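Local coordinates for protein TRAP dicarboxylate transporter-DctP subunit (Marinobacter aquaeolei, PDB 4PFI) that probably captures an organic acid in the periplasm and delivers it to a TRAP-type membrane transporter, at residues Q175-R180 against N214-S219; Q55-Q60 against E268-Q273; A41-E46 against F98-H103. One frame throughout, in Å; residues are numbered along the deposited sequence.

How the contacts relate
Followed from the N terminus, the chain first lays down residues 41-46 and then 55-60, and only then reaches 98-103, where contact 3 closes by joining the ends of two neighbouring parallel strands. Residues 175-180 and 214-219 come next and close contact 1, a second parallel pairing later in the same branched sheet. The last partner, 268-273 of the long helix 263-296, packs on helix 49-65 and closes contact 2. Contact 1 is thus nested within the long loop of contact 2, whereas contacts 2 and 3 cross and contacts 3 and 1 follow in series. Contacts 2 and 3 have centres about 17 Å apart; contacts 1 and 2 lie on opposite sides of the chain's centre.

Contact 1. Residues Q175-R180 against N214-S219; sequences QGLRFR and NIDGQS
Arg178 and Asp216 begin the pairing of two parallel strands by a reciprocal grip. Asp216 N gives a hydrogen bond to Arg178 O at 2.8 Å, while Arg178 N returns one to Asp216 OD2 at 2.9 Å. The carboxylate oxygen accepts with its anti lone pair, so a side-chain oxygen takes the place of a main-chain carbonyl as acceptor for Arg178 N, just before the second strand begins. Farther along, Arg180 N reaches Gly217 O at 3.0 Å, an almost straight bond (172° at the hydrogen) that belongs to the regular ladder, in which Phe179 pairs with Gly217 and Arg180 with Gln218. Past these bridges a water spans the strands, donating to Arg180 O at 2.6 Å and to Ser219 O at 2.8 Å.

The apolar part centres on the Phe179 ring. With CG anti to the backbone N (chi1 -164°), the ring swings over the partner backbone: one face covers the Gly217-Gln218 peptide, Phe179 CE1 standing 3.6 Å from Gly217 C, and Ser219 CB meets the ring edge. Beside it, Leu177 CG leans on Asp216 CB at 3.7 Å. On the other side of the sheet the aliphatic stems of Arg180 and Gln218 touch at an oblique angle, next to Ile215 CG2.

Polar ends look elsewhere: the Arg178 guanidinium forms a salt bridge with Asp197, and the Gln218 amide bonds Asn220 and Thr163. Phe179 also stacks on Phe191 and meets Phe174 edge-to-face. Strand 178-180, helix 185-192 and the parallel neighbour 197-199 form a beta-alpha-beta unit; helix 203-212, packed against Arg180 and Ile215, leads on to 217-220, so that 178-180 lies between 197-199 and 217-220, and strand 149-164 pairs antiparallel with 217-220.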
loop_
_atom_site.group_PDB
_atom_site.type_symbol
_atom_site.label_atom_id
_atom_site.label_comp_id
_atom_site.label_asym_id
_atom_site.label_seq_id
_atom_site.Cartn_x
_atom_site.Cartn_y
_atom_site.Cartn_z
ATOM N N GLN A 175 -22.796 -2.047 -8.957
ATOM C CA GLN A 175 -24.056 -1.444 -8.462
ATOM C C GLN A 175 -24.716 -2.255 -7.346
ATOM O O GLN A 175 -25.052 -3.427 -7.539
ATOM C CB GLN A 175 -25.069 -1.246 -9.600
ATOM C CG GLN A 175 -24.909 0.074 -10.347
ATOM C CD GLN A 175 -25.501 1.255 -9.587
ATOM O OE1 GLN A 175 -26.225 1.071 -8.594
ATOM N NE2 GLN A 175 -25.188 2.478 -10.036
ATOM N N GLY A 176 -24.894 -1.622 -6.185
ATOM C CA GLY A 176 -25.564 -2.231 -5.046
ATOM C C GLY A 176 -24.698 -3.157 -4.194
ATOM O O GLY A 176 -25.161 -3.683 -3.177
ATOM N N LEU A 177 -23.448 -3.357 -4.609
ATOM C CA LEU A 177 -22.525 -4.277 -3.931
ATOM C C LEU A 177 -21.930 -3.670 -2.683
ATOM O O LEU A 177 -21.413 -2.559 -2.730
ATOM C CB LEU A 177 -21.375 -4.655 -4.868
ATOM C CG LEU A 177 -21.479 -6.056 -5.469
ATOM C CD1 LEU A 177 -22.874 -6.304 -6.028
ATOM C CD2 LEU A 177 -20.408 -6.251 -6.535
ATOM N N ARG A 178 -22.004 -4.380 -1.563
ATOM C CA ARG A 178 -21.222 -3.989 -0.389
ATOM C C ARG A 178 -19.794 -4.438 -0.647
ATOM O O ARG A 178 -19.524 -5.633 -0.773
ATOM C CB ARG A 178 -21.757 -4.649 0.887
ATOM C CG ARG A 178 -23.157 -4.226 1.249
ATOM C CD ARG A 178 -23.099 -3.068 2.220
ATOM N NE ARG A 178 -22.926 -3.550 3.578
ATOM C CZ ARG A 178 -23.132 -2.817 4.670
ATOM N NH1 ARG A 178 -23.528 -1.546 4.578
ATOM N NH2 ARG A 178 -22.948 -3.377 5.863
ATOM N N PHE A 179 -18.883 -3.485 -0.749
ATOM C CA PHE A 179 -17.527 -3.785 -1.178
ATOM C C PHE A 179 -16.541 -3.219 -0.158
ATOM O O PHE A 179 -16.638 -2.056 0.210
ATOM C CB PHE A 179 -17.271 -3.212 -2.600
ATOM C CG PHE A 179 -16.045 -3.795 -3.279
ATOM C CD1 PHE A 179 -16.115 -4.996 -3.977
ATOM C CD2 PHE A 179 -14.807 -3.154 -3.177
ATOM C CE1 PHE A 179 -14.967 -5.544 -4.584
ATOM C CE2 PHE A 179 -13.652 -3.700 -3.785
ATOM C CZ PHE A 179 -13.728 -4.887 -4.480
ATOM N N ARG A 180 -15.603 -4.044 0.313
ATOM C CA ARG A 180 -14.681 -3.639 1.381
ATOM C C ARG A 180 -13.391 -2.986 0.822
ATOM O O ARG A 180 -12.623 -3.590 0.070
ATOM C CB ARG A 180 -14.436 -4.827 2.335
ATOM C CG ARG A 180 -13.075 -4.934 3.003
ATOM C CD ARG A 180 -12.756 -3.821 3.868
ATOM N NE ARG A 180 -11.878 -4.205 4.969
ATOM C CZ ARG A 180 -11.010 -3.386 5.584
ATOM N NH1 ARG A 180 -10.298 -3.835 6.607
ATOM N NH2 ARG A 180 -10.835 -2.125 5.203
ATOM N N ASN A 214 -22.509 -11.078 3.715
ATOM C CA ASN A 214 -22.665 -9.718 4.265
ATOM C C ASN A 214 -21.838 -8.682 3.491
ATOM O O ASN A 214 -22.147 -7.494 3.470
ATOM C CB ASN A 214 -22.275 -9.673 5.749
ATOM C CG ASN A 214 -23.138 -10.576 6.596
ATOM O OD1 ASN A 214 -24.345 -10.706 6.373
ATOM N ND2 ASN A 214 -22.525 -11.208 7.575
ATOM N N ILE A 215 -20.752 -9.153 2.906
ATOM C CA ILE A 215 -19.902 -8.345 2.051
ATOM C C ILE A 215 -19.779 -9.090 0.727
ATOM O O ILE A 215 -19.625 -10.314 0.732
ATOM C CB ILE A 215 -18.507 -8.205 2.694
ATOM C CG1 ILE A 215 -18.586 -7.305 3.907
ATOM C CG2 ILE A 215 -17.525 -7.579 1.755
ATOM C CD1 ILE A 215 -17.234 -7.131 4.584
ATOM N N ASP A 216 -19.854 -8.382 -0.392
ATOM C CA ASP A 216 -19.837 -9.029 -1.714
ATOM C C ASP A 216 -18.457 -9.199 -2.331
ATOM O O ASP A 216 -18.223 -10.122 -3.104
ATOM C CB ASP A 216 -20.771 -8.283 -2.651
ATOM C CG ASP A 216 -22.200 -8.300 -2.127
ATOM O OD1 ASP A 216 -22.765 -9.426 -1.999
ATOM O OD2 ASP A 216 -22.728 -7.227 -1.759
ATOM N N GLY A 217 -17.521 -8.348 -1.952
ATOM C CA GLY A 217 -16.164 -8.511 -2.428
ATOM C C GLY A 217 -15.228 -7.604 -1.685
ATOM O O GLY A 217 -15.636 -6.863 -0.791
ATOM N N GLN A 218 -13.967 -7.674 -2.035
ATOM C CA GLN A 218 -12.957 -6.811 -1.440
ATOM C C GLN A 218 -11.794 -6.671 -2.382
ATOM O O GLN A 218 -11.743 -7.303 -3.435
ATOM C CB GLN A 218 -12.470 -7.340 -0.081
ATOM C CG GLN A 218 -11.844 -8.760 -0.095
ATOM C CD GLN A 218 -10.414 -8.785 -0.596
ATOM O OE1 GLN A 218 -9.504 -8.206 0.008
ATOM N NE2 GLN A 218 -10.219 -9.405 -1.735
ATOM N N SER A 219 -10.846 -5.850 -1.942
ATOM C CA SER A 219 -9.681 -5.484 -2.703
ATOM C C SER A 219 -8.439 -5.537 -1.822
ATOM O O SER A 219 -8.444 -5.056 -0.708
ATOM C CB SER A 219 -9.835 -4.053 -3.264
ATOM O OG SER A 219 -8.838 -3.837 -4.259
HETATM O O HOH W 1 -10.497 -4.618 1.215
#

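Contact 2. Residues Q55-Q60 against E268-Q273; sequences QQFREQ and EETIAQ
Phe57 and Thr270 meet at about a right angle, the two side chains crossing between the helices. Because Phe57 carries CG anti to its backbone N (chi1 177°), the ring reaches toward the second helix, and its CD1 atom lies 3.6 Å from Thr270 CG2. The neighbouring ring carbon, Phe57 CE1, touches Ile271 CD1 at 3.7 Å; both methyls approach the ring obliquely.

One turn later Gln60 slides past Thr270 in the opposite direction, its CG 3.8 Å from Thr270 OG1. No direct hydrogen bond joins the two segments. Water takes that part instead: one molecule accepts from Gln60 NE2 at 3.0 Å and donates to Thr270 OG1, also at 3.0 Å, while the hydroxyl is further engaged by Trp266 O, one turn back. A second water links Gln60 NE2, weakly, to Gln273 NE2, and the two side chains cross at about a right angle, their amide planes 51° apart. Apolar packing thus passes into a hydrated, polar margin.

Phe40 meets Phe57 edge-to-face, and Leu267 and Leu274 of the second helix add to its packing. The axes of the two short segments come within 10.4 Å, at 137° between their N-to-C directions, an inclined, roughly antiparallel helix-helix packing, in which helix 49-65 rests on 263-296, probably the long helix characteristic of TRAP solute-binding proteins.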
loop_
_atom_site.group_PDB
_atom_site.type_symbol
_atom_site.label_atom_id
_atom_site.label_comp_id
_atom_site.label_asym_id
_atom_site.label_seq_id
_atom_site.Cartn_x
_atom_site.Cartn_y
_atom_site.Cartn_z
ATOM N N GLN A 55 13.964 -7.650 6.077
ATOM C CA GLN A 55 15.076 -8.581 6.205
ATOM C C GLN A 55 16.268 -8.115 5.386
ATOM O O GLN A 55 17.396 -8.195 5.828
ATOM C CB GLN A 55 14.687 -9.955 5.716
ATOM C CG GLN A 55 13.984 -10.788 6.719
ATOM C CD GLN A 55 13.380 -12.020 6.064
ATOM O OE1 GLN A 55 12.188 -12.298 6.213
ATOM N NE2 GLN A 55 14.191 -12.741 5.292
ATOM N N GLN A 56 16.001 -7.659 4.173
ATOM C CA GLN A 56 17.038 -7.130 3.314
ATOM C C GLN A 56 17.644 -5.849 3.887
ATOM O O GLN A 56 18.850 -5.613 3.752
ATOM C CB GLN A 56 16.463 -6.827 1.942
ATOM C CG GLN A 56 16.038 -8.051 1.181
ATOM C CD GLN A 56 17.232 -8.736 0.567
ATOM O OE1 GLN A 56 17.677 -9.776 1.057
ATOM N NE2 GLN A 56 17.792 -8.133 -0.491
ATOM N N PHE A 57 16.807 -5.016 4.500
ATOM C CA PHE A 57 17.276 -3.775 5.110
ATOM C C PHE A 57 18.205 -4.096 6.282
ATOM O O PHE A 57 19.223 -3.435 6.475
ATOM C CB PHE A 57 16.100 -2.934 5.600
ATOM C CG PHE A 57 16.493 -1.665 6.309
ATOM C CD1 PHE A 57 16.818 -0.520 5.587
ATOM C CD2 PHE A 57 16.504 -1.602 7.690
ATOM C CE1 PHE A 57 17.157 0.663 6.230
ATOM C CE2 PHE A 57 16.844 -0.421 8.350
ATOM C CZ PHE A 57 17.175 0.713 7.624
ATOM N N ARG A 58 17.850 -5.137 7.038
ATOM C CA ARG A 58 18.649 -5.570 8.176
ATOM C C ARG A 58 19.998 -6.071 7.721
ATOM O O ARG A 58 21.018 -5.609 8.218
ATOM C CB ARG A 58 17.933 -6.673 8.978
ATOM C CG ARG A 58 18.731 -7.225 10.172
ATOM C CD ARG A 58 17.949 -8.260 10.946
ATOM N NE ARG A 58 17.548 -9.335 10.047
ATOM C CZ ARG A 58 16.506 -10.142 10.250
ATOM N NH1 ARG A 58 15.762 -10.014 11.345
ATOM N NH2 ARG A 58 16.209 -11.089 9.356
ATOM N N GLU A 59 20.000 -7.022 6.784
ATOM C CA GLU A 59 21.246 -7.649 6.334
ATOM C C GLU A 59 22.211 -6.612 5.787
ATOM O O GLU A 59 23.403 -6.662 6.064
ATOM C CB GLU A 59 20.980 -8.707 5.268
ATOM C CG GLU A 59 20.476 -9.994 5.853
ATOM C CD GLU A 59 19.865 -10.927 4.817
ATOM O OE1 GLU A 59 19.368 -10.438 3.775
ATOM O OE2 GLU A 59 19.870 -12.163 5.048
ATOM N N GLN A 60 21.670 -5.664 5.030
ATOM C CA GLN A 60 22.456 -4.627 4.377
ATOM C C GLN A 60 23.036 -3.650 5.387
ATOM O O GLN A 60 24.226 -3.352 5.360
ATOM C CB GLN A 60 21.596 -3.851 3.377
ATOM C CG GLN A 60 22.371 -2.838 2.524
ATOM C CD GLN A 60 23.383 -3.501 1.608
ATOM O OE1 GLN A 60 23.353 -4.719 1.433
ATOM N NE2 GLN A 60 24.281 -2.706 1.009
ATOM N N GLU A 268 19.610 6.207 4.352
ATOM C CA GLU A 268 19.010 6.715 3.118
ATOM C C GLU A 268 19.447 6.004 1.821
ATOM O O GLU A 268 18.638 5.857 0.898
ATOM C CB GLU A 268 19.207 8.230 2.991
ATOM C CG GLU A 268 18.277 9.024 3.895
ATOM C CD GLU A 268 18.199 10.502 3.536
ATOM O OE1 GLU A 268 19.262 11.134 3.334
ATOM O OE2 GLU A 268 17.068 11.036 3.456
ATOM N N GLU A 269 20.699 5.562 1.748
ATOM C CA GLU A 269 21.202 4.889 0.550
ATOM C C GLU A 269 20.639 3.468 0.435
ATOM O O GLU A 269 20.394 2.970 -0.665
ATOM C CB GLU A 269 22.730 4.821 0.551
ATOM C CG GLU A 269 23.418 6.090 0.068
ATOM C CD GLU A 269 24.941 6.013 0.178
ATOM O OE1 GLU A 269 25.455 5.064 0.815
ATOM O OE2 GLU A 269 25.628 6.903 -0.376
ATOM N N THR A 270 20.460 2.816 1.577
ATOM C CA THR A 270 19.890 1.478 1.601
ATOM C C THR A 270 18.428 1.500 1.184
ATOM O O THR A 270 17.999 0.668 0.399
ATOM C CB THR A 270 19.977 0.850 2.984
ATOM O OG1 THR A 270 21.353 0.695 3.339
ATOM C CG2 THR A 270 19.285 -0.502 2.974
ATOM N N ILE A 271 17.672 2.448 1.730
ATOM C CA ILE A 271 16.274 2.635 1.357
ATOM C C ILE A 271 16.193 2.859 -0.153
ATOM O O ILE A 271 15.274 2.368 -0.831
ATOM C CB ILE A 271 15.656 3.844 2.078
ATOM C CG1 ILE A 271 15.514 3.570 3.576
ATOM C CG2 ILE A 271 14.299 4.174 1.507
ATOM C CD1 ILE A 271 14.829 2.257 3.910
ATOM N N ALA A 272 17.174 3.596 -0.665
ATOM C CA ALA A 272 17.249 3.952 -2.071
ATOM C C ALA A 272 17.497 2.718 -2.929
ATOM O O ALA A 272 16.864 2.553 -3.965
ATOM C CB ALA A 272 18.361 5.004 -2.292
ATOM N N GLN A 273 18.410 1.856 -2.490
ATOM C CA GLN A 273 18.743 0.623 -3.194
ATOM C C GLN A 273 17.558 -0.319 -3.207
ATOM O O GLN A 273 17.250 -0.947 -4.215
ATOM C CB GLN A 273 19.890 -0.101 -2.489
ATOM C CG GLN A 273 21.295 0.321 -2.925
ATOM C CD GLN A 273 22.353 -0.702 -2.536
ATOM O OE1 GLN A 273 22.040 -1.876 -2.307
ATOM N NE2 GLN A 273 23.607 -0.266 -2.459
HETATM O O HOH W 2 22.928 0.007 0.931
HETATM O O HOH W 3 26.233 -1.779 -1.205
#

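Contact 3. Residues A41-E46 against F98-H103; sequences ALEEIE and FASPGH
At the C-terminal ends of the adjacent parallel strands 37-41 and 96-99, in the alpha/beta sheet of this solute-binding protein, Ala41, Leu42 and Glu43 meet Phe98, Ser100 and His103. In the sheet itself, Phe98 N donates to Ala41 O at 3.2 Å. Next to it, the side chains of Leu42 and Phe98 lie side by side and point the same way, Leu42 CD2 touching the ring edge at Phe98 CD2, 3.5 Å away and in the ring plane. Phe40 and Tyr53 also pack on this ring, which also touches Gln50 of helix 49-65 and Ala247 and Val249 of strand 244-252.

Beyond the strand ends, Glu43 takes over. Its chain, with CG anti to the carbonyl carbon (chi1 -58°) and extended from there, carries the carboxylate across to the turn that leads into helix 101-104. Ser100 grips both oxygens: its OG donates to the syn lone pair of Glu43 OE1 at 2.6 Å, and its N donates to Glu43 OE2 at 2.8 Å, 29° out of the carboxylate plane. Two donors of one residue, both on the syn side, help to hold the rotation of the carboxylate. His103 ND1 adds a weak bond to Glu43 OE2 at 2.7 Å, bent to 126° at the hydrogen. Replacing Glu43 by an alanine would probably leave Ser100 N and OG without their acceptor and the imidazole of His103 freer to turn. At the loop's own base, Glu43 N is held by Gln50 OE1 of helix 49-65. One water completes the junction, donating to Glu43 OE2 at 3.0 Å and to Phe98 O at 3.2 Å.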
loop_
_atom_site.group_PDB
_atom_site.type_symbol
_atom_site.label_atom_id
_atom_site.label_comp_id
_atom_site.label_asym_id
_atom_site.label_seq_id
_atom_site.Cartn_x
_atom_site.Cartn_y
_atom_site.Cartn_z
ATOM N N ALA A 41 9.360 -1.524 12.924
ATOM C CA ALA A 41 8.048 -2.153 13.070
ATOM C C ALA A 41 7.334 -2.354 11.721
ATOM O O ALA A 41 7.383 -1.500 10.849
ATOM C CB ALA A 41 7.177 -1.313 14.000
ATOM N N LEU A 42 6.647 -3.477 11.565
ATOM C CA LEU A 42 5.920 -3.760 10.328
ATOM C C LEU A 42 4.411 -3.840 10.582
ATOM O O LEU A 42 3.992 -4.303 11.639
ATOM C CB LEU A 42 6.362 -5.098 9.770
ATOM C CG LEU A 42 7.845 -5.379 9.707
ATOM C CD1 LEU A 42 8.015 -6.765 9.190
ATOM C CD2 LEU A 42 8.556 -4.375 8.825
ATOM N N GLU A 43 3.611 -3.421 9.602
ATOM C CA GLU A 43 2.163 -3.621 9.650
ATOM C C GLU A 43 1.759 -5.043 9.253
ATOM O O GLU A 43 0.596 -5.416 9.383
ATOM C CB GLU A 43 1.466 -2.694 8.666
ATOM C CG GLU A 43 1.719 -1.242 8.854
ATOM C CD GLU A 43 1.261 -0.456 7.649
ATOM O OE1 GLU A 43 1.500 -0.923 6.504
ATOM O OE2 GLU A 43 0.632 0.613 7.834
ATOM N N GLU A 44 2.696 -5.814 8.715
ATOM C CA GLU A 44 2.354 -7.104 8.119
ATOM C C GLU A 44 3.151 -8.260 8.762
ATOM O O GLU A 44 4.172 -8.043 9.419
ATOM C CB GLU A 44 2.559 -7.036 6.588
ATOM C CG GLU A 44 1.773 -5.900 5.909
ATOM C CD GLU A 44 1.811 -5.926 4.360
ATOM O OE1 GLU A 44 0.747 -5.624 3.744
ATOM O OE2 GLU A 44 2.881 -6.231 3.749
ATOM N N ILE A 45 2.686 -9.488 8.586
ATOM C CA ILE A 45 3.337 -10.635 9.221
ATOM C C ILE A 45 4.546 -11.142 8.436
ATOM O O ILE A 45 4.899 -10.619 7.371
ATOM C CB ILE A 45 2.373 -11.838 9.375
ATOM C CG1 ILE A 45 1.714 -12.175 8.031
ATOM C CG2 ILE A 45 1.313 -11.562 10.415
ATOM C CD1 ILE A 45 1.202 -13.601 7.949
ATOM N N GLU A 46 5.148 -12.195 8.975
ATOM C CA GLU A 46 6.290 -12.859 8.365
ATOM C C GLU A 46 5.893 -13.447 7.016
ATOM O O GLU A 46 4.823 -14.037 6.867
ATOM C CB GLU A 46 6.816 -13.948 9.311
ATOM C CG GLU A 46 7.177 -13.402 10.693
ATOM C CD GLU A 46 7.823 -14.430 11.619
ATOM O OE1 GLU A 46 8.125 -15.557 11.164
ATOM O OE2 GLU A 46 8.036 -14.107 12.815
ATOM N N PHE A 98 6.729 0.839 8.817
ATOM C CA PHE A 98 5.944 0.969 7.617
ATOM C C PHE A 98 4.644 1.663 7.997
ATOM O O PHE A 98 4.108 1.463 9.087
ATOM C CB PHE A 98 5.665 -0.406 7.018
ATOM C CG PHE A 98 6.750 -0.887 6.098
ATOM C CD1 PHE A 98 6.927 -0.294 4.854
ATOM C CD2 PHE A 98 7.584 -1.932 6.456
ATOM C CE1 PHE A 98 7.920 -0.727 3.996
ATOM C CE2 PHE A 98 8.564 -2.362 5.590
ATOM C CZ PHE A 98 8.730 -1.756 4.361
ATOM N N ALA A 99 4.138 2.487 7.095
ATOM C CA ALA A 99 2.843 3.130 7.296
ATOM C C ALA A 99 2.156 3.194 5.948
ATOM O O ALA A 99 2.662 3.803 5.014
ATOM C CB ALA A 99 3.004 4.533 7.874
ATOM N N SER A 100 1.011 2.537 5.844
ATOM C CA SER A 100 0.185 2.593 4.644
ATOM C C SER A 100 -0.824 3.758 4.678
ATOM O O SER A 100 -1.022 4.392 5.726
ATOM C CB SER A 100 -0.512 1.255 4.498
ATOM O OG SER A 100 0.480 0.234 4.397
ATOM N N PRO A 101 -1.442 4.069 3.525
ATOM C CA PRO A 101 -2.388 5.200 3.470
ATOM C C PRO A 101 -3.541 5.040 4.457
ATOM O O PRO A 101 -3.905 6.027 5.093
ATOM C CB PRO A 101 -2.871 5.193 2.013
ATOM C CG PRO A 101 -1.712 4.599 1.244
ATOM C CD PRO A 101 -1.154 3.530 2.184
ATOM N N GLY A 102 -4.067 3.826 4.622
ATOM C CA GLY A 102 -5.098 3.592 5.621
ATOM C C GLY A 102 -4.762 4.081 7.030
ATOM O O GLY A 102 -5.593 4.692 7.701
ATOM N N HIS A 103 -3.541 3.829 7.483
ATOM C CA HIS A 103 -3.119 4.194 8.841
ATOM C C HIS A 103 -2.724 5.669 8.986
ATOM O O HIS A 103 -2.426 6.131 10.088
ATOM C CB HIS A 103 -1.931 3.318 9.267
ATOM C CG HIS A 103 -2.312 1.908 9.575
ATOM N ND1 HIS A 103 -1.931 0.843 8.779
ATOM C CD2 HIS A 103 -3.062 1.380 10.572
ATOM C CE1 HIS A 103 -2.424 -0.273 9.279
ATOM N NE2 HIS A 103 -3.116 0.023 10.372
HETATM O O HOH W 4 1.274 1.986 10.389
#